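Local coordinates for protein aldehyde dehydrogenase (Bartonella henselae, PDB 3I44) that probably oxidises aldehydes to carboxylic acids with a nicotinamide cofactor, as other members of the aldehyde dehydrogenase family do, at residues A[134-139]-A[480-485]; A[233-239]-A[259-265]. The protein carries 1 engineered substitution. All coordinates share one frame; numbering follows the deposited sequence.

Contact 1 (A[134-139]-A[480-485]); sequences NFIKAY and GGLWGI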
loop_
_atom_site.group_PDB
_atom_site.type_symbol
_atom_site.label_atom_id
_atom_site.label_comp_id
_atom_site.label_asym_id
_atom_site.label_seq_id
_atom_site.Cartn_x
_atom_site.Cartn_y
_atom_site.Cartn_z
ATOM N N ASN A 134 -23.499 -6.076 -1.546
ATOM C CA ASN A 134 -22.897 -4.916 -0.925
ATOM C C ASN A 134 -21.979 -4.125 -1.897
ATOM O O ASN A 134 -21.901 -2.886 -1.816
ATOM C CB ASN A 134 -22.210 -5.290 0.372
ATOM C CG ASN A 134 -23.208 -5.551 1.510
ATOM O OD1 ASN A 134 -24.195 -4.850 1.666
ATOM N ND2 ASN A 134 -22.914 -6.535 2.322
ATOM N N PHE A 135 -21.332 -4.829 -2.828
ATOM C CA PHE A 135 -20.587 -4.167 -3.908
ATOM C C PHE A 135 -21.550 -3.415 -4.853
ATOM O O PHE A 135 -21.292 -2.298 -5.238
ATOM C CB PHE A 135 -19.760 -5.178 -4.723
ATOM C CG PHE A 135 -18.519 -5.659 -3.992
ATOM C CD1 PHE A 135 -17.566 -4.752 -3.555
ATOM C CD2 PHE A 135 -18.332 -6.980 -3.721
ATOM C CE1 PHE A 135 -16.436 -5.186 -2.906
ATOM C CE2 PHE A 135 -17.209 -7.410 -3.047
ATOM C CZ PHE A 135 -16.266 -6.523 -2.640
ATOM N N ILE A 136 -22.655 -4.051 -5.209
ATOM C CA ILE A 136 -23.689 -3.402 -6.011
ATOM C C ILE A 136 -24.163 -2.095 -5.388
ATOM O O ILE A 136 -24.151 -1.065 -6.067
ATOM C CB ILE A 136 -24.869 -4.350 -6.266
ATOM C CG1 ILE A 136 -24.468 -5.390 -7.316
ATOM C CG2 ILE A 136 -26.121 -3.568 -6.715
ATOM C CD1 ILE A 136 -25.400 -6.583 -7.356
ATOM N N LYS A 137 -24.570 -2.133 -4.119
ATOM C CA LYS A 137 -24.964 -0.931 -3.407
ATOM C C LYS A 137 -23.857 0.124 -3.419
ATOM O O LYS A 137 -24.124 1.298 -3.732
ATOM C CB LYS A 137 -25.398 -1.222 -1.968
ATOM C CG LYS A 137 -25.720 0.082 -1.171
ATOM C CD LYS A 137 -26.326 -0.186 0.197
ATOM C CE LYS A 137 -26.687 1.145 0.904
ATOM N NZ LYS A 137 -26.652 0.933 2.396
ATOM N N ALA A 138 -22.628 -0.281 -3.076
ATOM C CA ALA A 138 -21.493 0.651 -3.076
ATOM C C ALA A 138 -21.280 1.255 -4.469
ATOM O O ALA A 138 -21.108 2.449 -4.589
ATOM C CB ALA A 138 -20.181 -0.025 -2.565
ATOM N N TYR A 139 -21.345 0.437 -5.516
ATOM C CA TYR A 139 -21.067 0.920 -6.874
ATOM C C TYR A 139 -22.040 2.011 -7.290
ATOM O O TYR A 139 -21.660 2.950 -7.973
ATOM C CB TYR A 139 -21.186 -0.182 -7.887
ATOM C CG TYR A 139 -20.424 0.012 -9.175
ATOM C CD1 TYR A 139 -19.038 0.255 -9.179
ATOM C CD2 TYR A 139 -21.052 -0.154 -10.402
ATOM C CE1 TYR A 139 -18.330 0.363 -10.377
ATOM C CE2 TYR A 139 -20.340 -0.059 -11.598
ATOM C CZ TYR A 139 -18.984 0.182 -11.580
ATOM O OH TYR A 139 -18.280 0.282 -12.770
ATOM N N GLY A 480 -14.195 -5.202 0.494
ATOM C CA GLY A 480 -15.617 -5.027 0.702
ATOM C C GLY A 480 -16.102 -3.600 0.477
ATOM O O GLY A 480 -15.387 -2.618 0.749
ATOM N N GLY A 481 -17.346 -3.480 0.001
ATOM C CA GLY A 481 -17.939 -2.170 -0.244
ATOM C C GLY A 481 -17.056 -1.228 -1.063
ATOM O O GLY A 481 -16.335 -1.634 -1.999
ATOM N N LEU A 482 -17.081 0.043 -0.683
ATOM C CA LEU A 482 -16.372 1.062 -1.457
ATOM C C LEU A 482 -14.861 0.894 -1.327
ATOM O O LEU A 482 -14.122 1.140 -2.287
ATOM C CB LEU A 482 -16.725 2.458 -0.969
ATOM C CG LEU A 482 -17.663 3.244 -1.866
ATOM C CD1 LEU A 482 -18.143 4.483 -1.084
ATOM C CD2 LEU A 482 -16.907 3.609 -3.135
ATOM N N TRP A 483 -14.423 0.498 -0.132
ATOM C CA TRP A 483 -12.999 0.298 0.129
ATOM C C TRP A 483 -12.459 -0.701 -0.888
ATOM O O TRP A 483 -11.395 -0.487 -1.476
ATOM C CB TRP A 483 -12.752 -0.208 1.561
ATOM C CG TRP A 483 -12.761 0.883 2.656
ATOM C CD1 TRP A 483 -11.697 1.675 3.054
ATOM C CD2 TRP A 483 -13.865 1.273 3.466
ATOM N NE1 TRP A 483 -12.079 2.508 4.056
ATOM C CE2 TRP A 483 -13.407 2.300 4.326
ATOM C CE3 TRP A 483 -15.195 0.861 3.548
ATOM C CZ2 TRP A 483 -14.227 2.909 5.268
ATOM C CZ3 TRP A 483 -16.027 1.484 4.475
ATOM C CH2 TRP A 483 -15.533 2.501 5.328
ATOM N N GLY A 484 -13.227 -1.766 -1.120
ATOM C CA GLY A 484 -12.776 -2.885 -1.909
ATOM C C GLY A 484 -12.704 -2.550 -3.380
ATOM O O GLY A 484 -11.768 -2.968 -4.067
ATOM N N ILE A 485 -13.683 -1.770 -3.850
ATOM C CA ILE A 485 -13.690 -1.280 -5.236
ATOM C C ILE A 485 -12.440 -0.411 -5.496
ATOM O O ILE A 485 -11.803 -0.535 -6.561
ATOM C CB ILE A 485 -14.981 -0.482 -5.575
ATOM C CG1 ILE A 485 -16.187 -1.423 -5.603
ATOM C CG2 ILE A 485 -14.855 0.186 -6.943
ATOM C CD1 ILE A 485 -17.548 -0.757 -5.486
#
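Phe135 is the large bump here, and the hollow it fills is made of glycine backbone. Its CG stands anti to the carbonyl carbon (chi1 -75°), which sends the ring outward from its own helix to the Gly480-Gly481 backbone. There CE1 lies 3.5 Å from Gly481 N, and CZ lies 3.7 Å from Gly480 CA. Gly484 CA sits near the ring plane, at the edge, 4.4 Å from Phe135 CE1. With three glycines around the ring, its outer end rests against main chain. The rest of the ring is packed by Leu180, Ile183, Pro184 and Leu187 of helix 174-188, so Phe135 is wedged where three helices meet.

The two helix segments run almost perpendicular, crossing at -82° with their axes 8.7 Å apart. Helix 117-141 thus lies across the short helix 481-486, which leads into strand 489-494, an antiparallel partner of strand 156-168 in the sheet of the probable cofactor-binding domain of this aldehyde dehydrogenase.

One turn on from Asn134, Ala138 supplies the smaller bump. Its methyl points toward the other helix and settles on the peptide between Gly481 and Leu482, with Ala138 CB 3.6 Å from Leu482 N. The Leu482 side chain borders it on one flank, and the end of Ile485 reaches it too, with CD1 4.0 Å from Ala138 CB.

Ile485 answers from the opposite helix. Its CG1 packs 4.1 Å from Phe135 CD1, while the terminal CD1 enters the groove between Phe135, Ala138 and Tyr139. Tyr139 CD1 is 4.1 Å from Ile485 CD1, the two side chains crossing at about a right angle. The Tyr139 hydroxyl makes a weak hydrogen bond to Leu187 O.

Contact 2 (A[233-239]-A[259-265]); sequences SYLSAHP and NASNTLK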
loop_
_atom_site.group_PDB
_atom_site.type_symbol
_atom_site.label_atom_id
_atom_site.label_comp_id
_atom_site.label_asym_id
_atom_site.label_seq_id
_atom_site.Cartn_x
_atom_site.Cartn_y
_atom_site.Cartn_z
ATOM N N SER A 233 3.768 -17.526 -6.561
ATOM C CA SER A 233 4.979 -16.710 -6.614
ATOM C C SER A 233 5.232 -16.138 -8.003
ATOM O O SER A 233 5.651 -14.994 -8.121
ATOM C CB SER A 233 6.215 -17.504 -6.189
ATOM O OG SER A 233 5.925 -18.198 -4.999
ATOM N N TYR A 234 4.991 -16.937 -9.037
ATOM C CA TYR A 234 5.179 -16.484 -10.406
ATOM C C TYR A 234 4.217 -15.316 -10.791
ATOM O O TYR A 234 4.621 -14.330 -11.426
ATOM C CB TYR A 234 4.998 -17.674 -11.364
ATOM C CG TYR A 234 5.300 -17.325 -12.799
ATOM C CD1 TYR A 234 6.614 -17.047 -13.213
ATOM C CD2 TYR A 234 4.278 -17.233 -13.736
ATOM C CE1 TYR A 234 6.892 -16.719 -14.559
ATOM C CE2 TYR A 234 4.531 -16.905 -15.075
ATOM C CZ TYR A 234 5.837 -16.646 -15.480
ATOM O OH TYR A 234 6.086 -16.329 -16.807
ATOM N N LEU A 235 2.947 -15.428 -10.416
ATOM C CA LEU A 235 2.016 -14.289 -10.557
ATOM C C LEU A 235 2.510 -13.038 -9.798
ATOM O O LEU A 235 2.523 -11.927 -10.335
ATOM C CB LEU A 235 0.603 -14.680 -10.053
ATOM C CG LEU A 235 -0.157 -15.763 -10.825
ATOM C CD1 LEU A 235 -1.537 -16.027 -10.191
ATOM C CD2 LEU A 235 -0.335 -15.420 -12.304
ATOM N N SER A 236 2.938 -13.206 -8.554
ATOM C CA SER A 236 3.343 -12.050 -7.761
ATOM C C SER A 236 4.571 -11.345 -8.327
ATOM O O SER A 236 4.781 -10.167 -8.075
ATOM C CB SER A 236 3.573 -12.448 -6.313
ATOM O OG SER A 236 4.556 -13.446 -6.272
ATOM N N ALA A 237 5.366 -12.046 -9.128
ATOM C CA ALA A 237 6.549 -11.453 -9.745
ATOM C C ALA A 237 6.362 -11.089 -11.222
ATOM O O ALA A 237 7.259 -10.533 -11.829
ATOM C CB ALA A 237 7.800 -12.391 -9.546
ATOM N N HIS A 238 5.194 -11.367 -11.800
ATOM C CA HIS A 238 5.033 -11.224 -13.239
ATOM C C HIS A 238 4.961 -9.734 -13.649
ATOM O O HIS A 238 4.240 -8.944 -13.043
ATOM C CB HIS A 238 3.799 -11.976 -13.724
ATOM C CG HIS A 238 3.815 -12.277 -15.183
ATOM N ND1 HIS A 238 3.559 -11.322 -16.140
ATOM C CD2 HIS A 238 4.075 -13.423 -15.852
ATOM C CE1 HIS A 238 3.655 -11.868 -17.338
ATOM N NE2 HIS A 238 3.961 -13.145 -17.192
ATOM N N PRO A 239 5.710 -9.353 -14.684
ATOM C CA PRO A 239 5.762 -7.928 -15.038
ATOM C C PRO A 239 4.465 -7.361 -15.657
ATOM O O PRO A 239 4.278 -6.153 -15.620
ATOM C CB PRO A 239 6.947 -7.845 -16.024
ATOM C CG PRO A 239 7.052 -9.224 -16.633
ATOM C CD PRO A 239 6.603 -10.185 -15.527
ATOM N N ASN A 259 8.232 -10.858 -3.601
ATOM C CA ASN A 259 8.256 -11.133 -5.044
ATOM C C ASN A 259 7.709 -9.969 -5.862
ATOM O O ASN A 259 8.194 -9.706 -6.971
ATOM C CB ASN A 259 7.475 -12.417 -5.368
ATOM C CG ASN A 259 8.173 -13.680 -4.826
ATOM O OD1 ASN A 259 9.387 -13.719 -4.753
ATOM N ND2 ASN A 259 7.405 -14.682 -4.433
ATOM N N ALA A 260 6.726 -9.253 -5.299
ATOM C CA ALA A 260 6.052 -8.157 -6.007
ATOM C C ALA A 260 6.883 -6.867 -6.063
ATOM O O ALA A 260 6.642 -6.002 -6.905
ATOM C CB ALA A 260 4.683 -7.878 -5.346
ATOM N N SER A 261 7.837 -6.726 -5.148
ATOM C CA SER A 261 8.546 -5.469 -4.966
ATOM C C SER A 261 9.395 -5.089 -6.181
ATOM O O SER A 261 9.526 -3.909 -6.509
ATOM C CB SER A 261 9.402 -5.541 -3.706
ATOM O OG SER A 261 10.396 -6.530 -3.913
ATOM N N ASN A 262 9.940 -6.070 -6.891
ATOM C CA ASN A 262 10.730 -5.739 -8.079
ATOM C C ASN A 262 9.922 -5.112 -9.250
ATOM O O ASN A 262 10.505 -4.508 -10.137
ATOM C CB ASN A 262 11.491 -6.957 -8.584
ATOM C CG ASN A 262 12.777 -6.574 -9.272
ATOM O OD1 ASN A 262 12.855 -6.533 -10.514
ATOM N ND2 ASN A 262 13.800 -6.249 -8.465
ATOM N N THR A 263 8.603 -5.264 -9.284
ATOM C CA THR A 263 7.811 -4.554 -10.283
ATOM C C THR A 263 6.913 -3.466 -9.643
ATOM O O THR A 263 6.068 -2.904 -10.320
ATOM C CB THR A 263 6.992 -5.518 -11.105
ATOM O OG1 THR A 263 6.258 -6.366 -10.222
ATOM C CG2 THR A 263 7.904 -6.376 -12.010
ATOM N N LEU A 264 7.120 -3.177 -8.357
ATOM C CA LEU A 264 6.380 -2.137 -7.644
ATOM C C LEU A 264 4.853 -2.251 -7.821
ATOM O O LEU A 264 4.167 -1.257 -8.054
ATOM C CB LEU A 264 6.866 -0.771 -8.102
ATOM C CG LEU A 264 8.336 -0.513 -7.746
ATOM C CD1 LEU A 264 8.930 0.649 -8.556
ATOM C CD2 LEU A 264 8.477 -0.294 -6.225
ATOM N N LYS A 265 4.352 -3.484 -7.750
ATOM C CA LYS A 265 2.905 -3.749 -7.787
ATOM C C LYS A 265 2.247 -3.197 -6.542
ATOM O O LYS A 265 2.858 -3.102 -5.481
ATOM C CB LYS A 265 2.624 -5.254 -7.831
ATOM C CG LYS A 265 3.079 -5.966 -9.053
ATOM C CD LYS A 265 2.768 -7.437 -8.896
ATOM C CE LYS A 265 3.066 -8.246 -10.133
ATOM N NZ LYS A 265 4.401 -8.088 -10.579
#
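Lys265 NZ reaches across to the chain leaving helix 228-237 and gives a short hydrogen bond to His238 O, 2.6 Å away. The ammonium approaches from above that carbonyl's plane, about 45° out of it. A second bond, also 2.6 Å, runs from Lys265 NZ to Thr263 OG1 in its own segment, and a weak third one goes to Ser236 O at 3.3 Å. Two short bonds and one weak one therefore hold the nitrogen. The extended lysine chain bends only at its last torsion (chi4 55°), and that kink brings NZ among them. Two of the oxygens are main-chain carbonyls near a helix C-terminus, whose dipole would probably favour the positive charge.

Ser236 O has a further neighbour in Ala260 CA, 3.2 Å off, whose C-H points to it in a modest CH-O contact. The serine hydroxyl turns back on its own helix, donating from Ser236 OG to Ser233 O over 2.6 Å. Roughly at right angles to that bond, the hydroxyl oxygen meets aliphatic carbon, with Asn259 CB 3.2 Å from Ser236 OG.

Packing widens from there. The Asn259 side chain lies against Ser233 and Ser236 of helix 228-237, its ND2 3.5 Å from Ser233 CB, and Ala237 lies against the Asn259 main chain. At the far end Thr263 turns its methyl to the proline, with CG2 4.0 Å from Pro239 CA. The His238 side chain leaves its backbone away from segment 259-265; its ring is hydrogen-bonded to Asp240 N through ND1 and to Asp66 OD1 through NE2.

The arrangement joins the C-terminal ends of two successive helices, 228-237 and 250-261, the latter being the helix of a beta-alpha-beta crossover from strand 243-247 to parallel strand 266-270, as in the Rossmann-like domain of aldehyde dehydrogenases.

Contact 1 joins residues far apart in the chain, and both segments of contact 2 fall between them: the order is 134-139, 233-239, 259-265, 480-485. Their centres lie 26 Å apart and their nearest atoms about 14 Å, so they do not touch. One sheet relates them: strand 489-494, just after contact 1, pairs with 156-168, which pairs with 243-247, which in turn pairs with 266-270, just after contact 2. Contact 1 thus brings a late part of the chain back to the probable cofactor-binding domain that carries this sheet, while contact 2 is local to it. The segments also meet the second subunit, through Trp483, Ser261 and Leu264, residues outside the contacts themselves.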